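Local coordinates for protein formate dehydrogenase (Staphylococcus aureus, PDB 6TTB) that probably oxidises formate to carbon dioxide, passing the hydride to NAD held in its Rossmann-type nucleotide-binding domain, at residues E149-D154 and V272-G277. Sequence-based numbering, arbitrary orientation.
Sequences EHAVMD and VNTARG. With NAD (nicotinamide-adenine-dinucleotide), chain C.
Helix 144-160 packs against strand 269-273 and the loop that follows, with the CA atoms of Ala151 and Thr274 6.6 Å apart and those of Asp154 and Val272 6.7 Å apart. The strand lies inside the parallel sheet of the Rossmann-type NAD-binding domain, hydrogen-bonded to strands 242-245 and 294-299, and the loop after it reaches the cofactor. Val272, a beta-branched residue well suited to a strand, spreads both methyls under the helix: CG2 lies 3.6 Å from Asp154 CB, while CG1, set anti to the backbone N (chi1 161°), meets Ala151 CB at 4.0 Å. The small alanine lets helix and sheet come close. Thr274 turns its methyl, CG2, to the helix, where it approaches the His150 ring obliquely and lies 3.9 Å from Asp154 OD2. The His150 ring stands at the subunit interface as well, its ND1 hydrogen-bonded to Arg160 of the second subunit; Met153 CE sits over one face of the same ring.

Asn273 forms an Asx turn, its OD1 accepting from Ala275 N, while ND2 donates to Arg276 O from above the carbonyl plane. Asparagine suits the place because one short amide can do both within the turn. Thr274 O accepts from the carboxamide N7N of NAD at 3.3 Å. Arg276, also salt-bridged to Asp122, directs NE at the ribose hydroxyl O2D of NAD with an N-H...O angle of 167°.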
loop_
_atom_site.group_PDB
_atom_site.type_symbol
_atom_site.label_atom_id
_atom_site.label_comp_id
_atom_site.label_asym_id
_atom_site.label_seq_id
_atom_site.Cartn_x
_atom_site.Cartn_y
_atom_site.Cartn_z
ATOM N N GLU A 149 1.973 9.862 -3.024
ATOM C CA GLU A 149 2.120 8.892 -1.942
ATOM C C GLU A 149 0.926 7.931 -2.001
ATOM O O GLU A 149 1.062 6.705 -1.946
ATOM C CB GLU A 149 2.129 9.573 -0.584
ATOM C CG GLU A 149 3.259 10.526 -0.338
ATOM C CD GLU A 149 3.287 11.165 1.070
ATOM O OE1 GLU A 149 2.391 10.876 1.857
ATOM O OE2 GLU A 149 4.269 11.924 1.397
ATOM N N HIS A 150 -0.277 8.481 -2.088
ATOM C CA HIS A 150 -1.421 7.589 -2.040
ATOM C C HIS A 150 -1.330 6.577 -3.179
ATOM O O HIS A 150 -1.744 5.435 -3.040
ATOM C CB HIS A 150 -2.669 8.378 -2.189
ATOM C CG HIS A 150 -3.799 7.748 -1.502
ATOM N ND1 HIS A 150 -4.088 8.005 -0.154
ATOM C CD2 HIS A 150 -4.743 6.889 -1.952
ATOM C CE1 HIS A 150 -5.188 7.346 0.175
ATOM N NE2 HIS A 150 -5.611 6.661 -0.920
ATOM N N ALA A 151 -0.810 7.007 -4.341
ATOM C CA ALA A 151 -0.836 6.068 -5.463
ATOM C C ALA A 151 0.182 4.943 -5.280
ATOM O O ALA A 151 -0.090 3.809 -5.637
ATOM C CB ALA A 151 -0.716 6.755 -6.830
ATOM N N VAL A 152 1.386 5.270 -4.793
ATOM C CA VAL A 152 2.395 4.227 -4.688
ATOM C C VAL A 152 1.961 3.280 -3.593
ATOM O O VAL A 152 2.072 2.055 -3.752
ATOM C CB VAL A 152 3.849 4.749 -4.557
ATOM C CG1 VAL A 152 4.201 5.696 -5.685
ATOM C CG2 VAL A 152 4.035 5.464 -3.324
ATOM N N MET A 153 1.254 3.827 -2.598
ATOM C CA MET A 153 0.716 2.982 -1.529
ATOM C C MET A 153 -0.264 1.979 -2.128
ATOM O O MET A 153 -0.157 0.753 -1.898
ATOM C CB MET A 153 -0.010 3.821 -0.510
ATOM C CG MET A 153 -0.704 3.058 0.535
ATOM S SD MET A 153 -1.621 4.214 1.604
ATOM C CE MET A 153 -3.094 4.516 0.607
ATOM N N ASP A 154 -1.151 2.501 -2.972
ATOM C CA ASP A 154 -2.079 1.666 -3.713
ATOM C C ASP A 154 -1.349 0.601 -4.520
ATOM O O ASP A 154 -1.804 -0.555 -4.511
ATOM C CB ASP A 154 -3.017 2.492 -4.589
ATOM C CG ASP A 154 -4.028 3.373 -3.852
ATOM O OD1 ASP A 154 -4.240 3.194 -2.708
ATOM O OD2 ASP A 154 -4.641 4.158 -4.496
ATOM N N VAL A 272 -4.630 1.722 -10.874
ATOM C CA VAL A 272 -4.717 2.650 -9.773
ATOM C C VAL A 272 -5.065 3.987 -10.353
ATOM O O VAL A 272 -4.454 4.439 -11.307
ATOM C CB VAL A 272 -3.438 2.727 -8.931
ATOM C CG1 VAL A 272 -3.373 3.993 -8.091
ATOM C CG2 VAL A 272 -3.365 1.560 -8.019
ATOM N N ASN A 273 -6.088 4.579 -9.767
ATOM C CA ASN A 273 -6.613 5.801 -10.275
ATOM C C ASN A 273 -6.978 6.680 -9.092
ATOM O O ASN A 273 -8.004 6.477 -8.459
ATOM C CB ASN A 273 -7.782 5.556 -11.182
ATOM C CG ASN A 273 -8.498 6.842 -11.509
ATOM O OD1 ASN A 273 -7.894 7.932 -11.410
ATOM N ND2 ASN A 273 -9.783 6.732 -11.927
ATOM N N THR A 274 -6.092 7.626 -8.817
ATOM C CA THR A 274 -6.327 8.678 -7.901
ATOM C C THR A 274 -6.403 10.031 -8.653
ATOM O O THR A 274 -6.020 11.097 -8.083
ATOM C CB THR A 274 -5.071 8.795 -7.077
ATOM O OG1 THR A 274 -3.978 8.858 -8.029
ATOM C CG2 THR A 274 -4.955 7.655 -6.097
ATOM N N ALA A 275 -6.768 9.988 -9.961
ATOM C CA ALA A 275 -6.925 11.210 -10.741
ATOM C C ALA A 275 -8.399 11.624 -10.720
ATOM O O ALA A 275 -8.783 12.387 -9.842
ATOM C CB ALA A 275 -6.322 11.102 -12.107
ATOM N N ARG A 276 -9.249 11.077 -11.595
ATOM C CA ARG A 276 -10.684 11.318 -11.401
ATOM C C ARG A 276 -11.517 10.086 -11.759
ATOM O O ARG A 276 -11.283 9.458 -12.769
ATOM C CB ARG A 276 -11.234 12.619 -12.042
ATOM C CG ARG A 276 -10.231 13.738 -12.269
ATOM C CD ARG A 276 -10.653 15.076 -11.698
ATOM N NE ARG A 276 -9.725 16.134 -12.161
ATOM C CZ ARG A 276 -10.049 17.154 -12.963
ATOM N NH1 ARG A 276 -11.286 17.279 -13.407
ATOM N NH2 ARG A 276 -9.120 18.015 -13.360
ATOM N N GLY A 277 -12.562 9.835 -10.952
ATOM C CA GLY A 277 -13.463 8.705 -11.112
ATOM C C GLY A 277 -13.824 8.405 -12.563
ATOM O O GLY A 277 -13.773 7.234 -12.975
HETATM P PA NAD C . -0.679 17.841 -14.447
HETATM O O1A NAD C . -1.306 18.838 -15.362
HETATM O O2A NAD C . 0.692 18.068 -13.838
HETATM O O5B NAD C . -0.769 16.364 -15.085
HETATM C C5B NAD C . -1.618 16.080 -16.216
HETATM C C4B NAD C . -0.734 15.704 -17.379
HETATM O O4B NAD C . -1.440 14.716 -18.153
HETATM C C3B NAD C . -0.368 16.863 -18.338
HETATM O O3B NAD C . 0.983 17.320 -18.277
HETATM C C2B NAD C . -0.722 16.355 -19.741
HETATM O O2B NAD C . 0.356 16.432 -20.650
HETATM C C1B NAD C . -1.228 14.922 -19.525
HETATM N N9A NAD C . -2.451 14.628 -20.280
HETATM C C8A NAD C . -3.278 15.549 -20.911
HETATM N N7A NAD C . -4.209 14.994 -21.652
HETATM C C5A NAD C . -3.934 13.628 -21.596
HETATM C C6A NAD C . -4.523 12.489 -22.219
HETATM N N6A NAD C . -5.497 12.542 -23.110
HETATM N N1A NAD C . -3.937 11.286 -21.997
HETATM C C2A NAD C . -2.912 11.223 -21.132
HETATM N N3A NAD C . -2.308 12.207 -20.460
HETATM C C4A NAD C . -2.856 13.394 -20.738
HETATM O O3 NAD C . -1.669 17.622 -13.266
HETATM P PN NAD C . -1.274 16.874 -11.953
HETATM O O1N NAD C . -0.975 17.945 -10.938
HETATM O O2N NAD C . -0.222 15.847 -12.260
HETATM O O5D NAD C . -2.679 16.144 -11.613
HETATM C C5D NAD C . -2.901 14.776 -12.074
HETATM C C4D NAD C . -4.353 14.490 -11.908
HETATM O O4D NAD C . -4.570 14.076 -10.537
HETATM C C3D NAD C . -5.238 15.733 -12.167
HETATM O O3D NAD C . -6.026 15.609 -13.341
HETATM C C2D NAD C . -6.051 15.905 -10.881
HETATM O O2D NAD C . -7.456 16.038 -11.049
HETATM C C1D NAD C . -5.752 14.671 -10.049
HETATM N N1N NAD C . -5.561 15.072 -8.646
HETATM C C2N NAD C . -6.351 14.457 -7.627
HETATM C C3N NAD C . -6.183 14.822 -6.272
HETATM C C7N NAD C . -6.798 13.972 -5.159
HETATM O O7N NAD C . -7.053 14.506 -4.080
HETATM N N7N NAD C . -7.019 12.661 -5.380
HETATM C C4N NAD C . -5.380 15.987 -5.987
HETATM C C5N NAD C . -4.634 16.603 -7.015
HETATM C C6N NAD C . -4.763 16.147 -8.342
#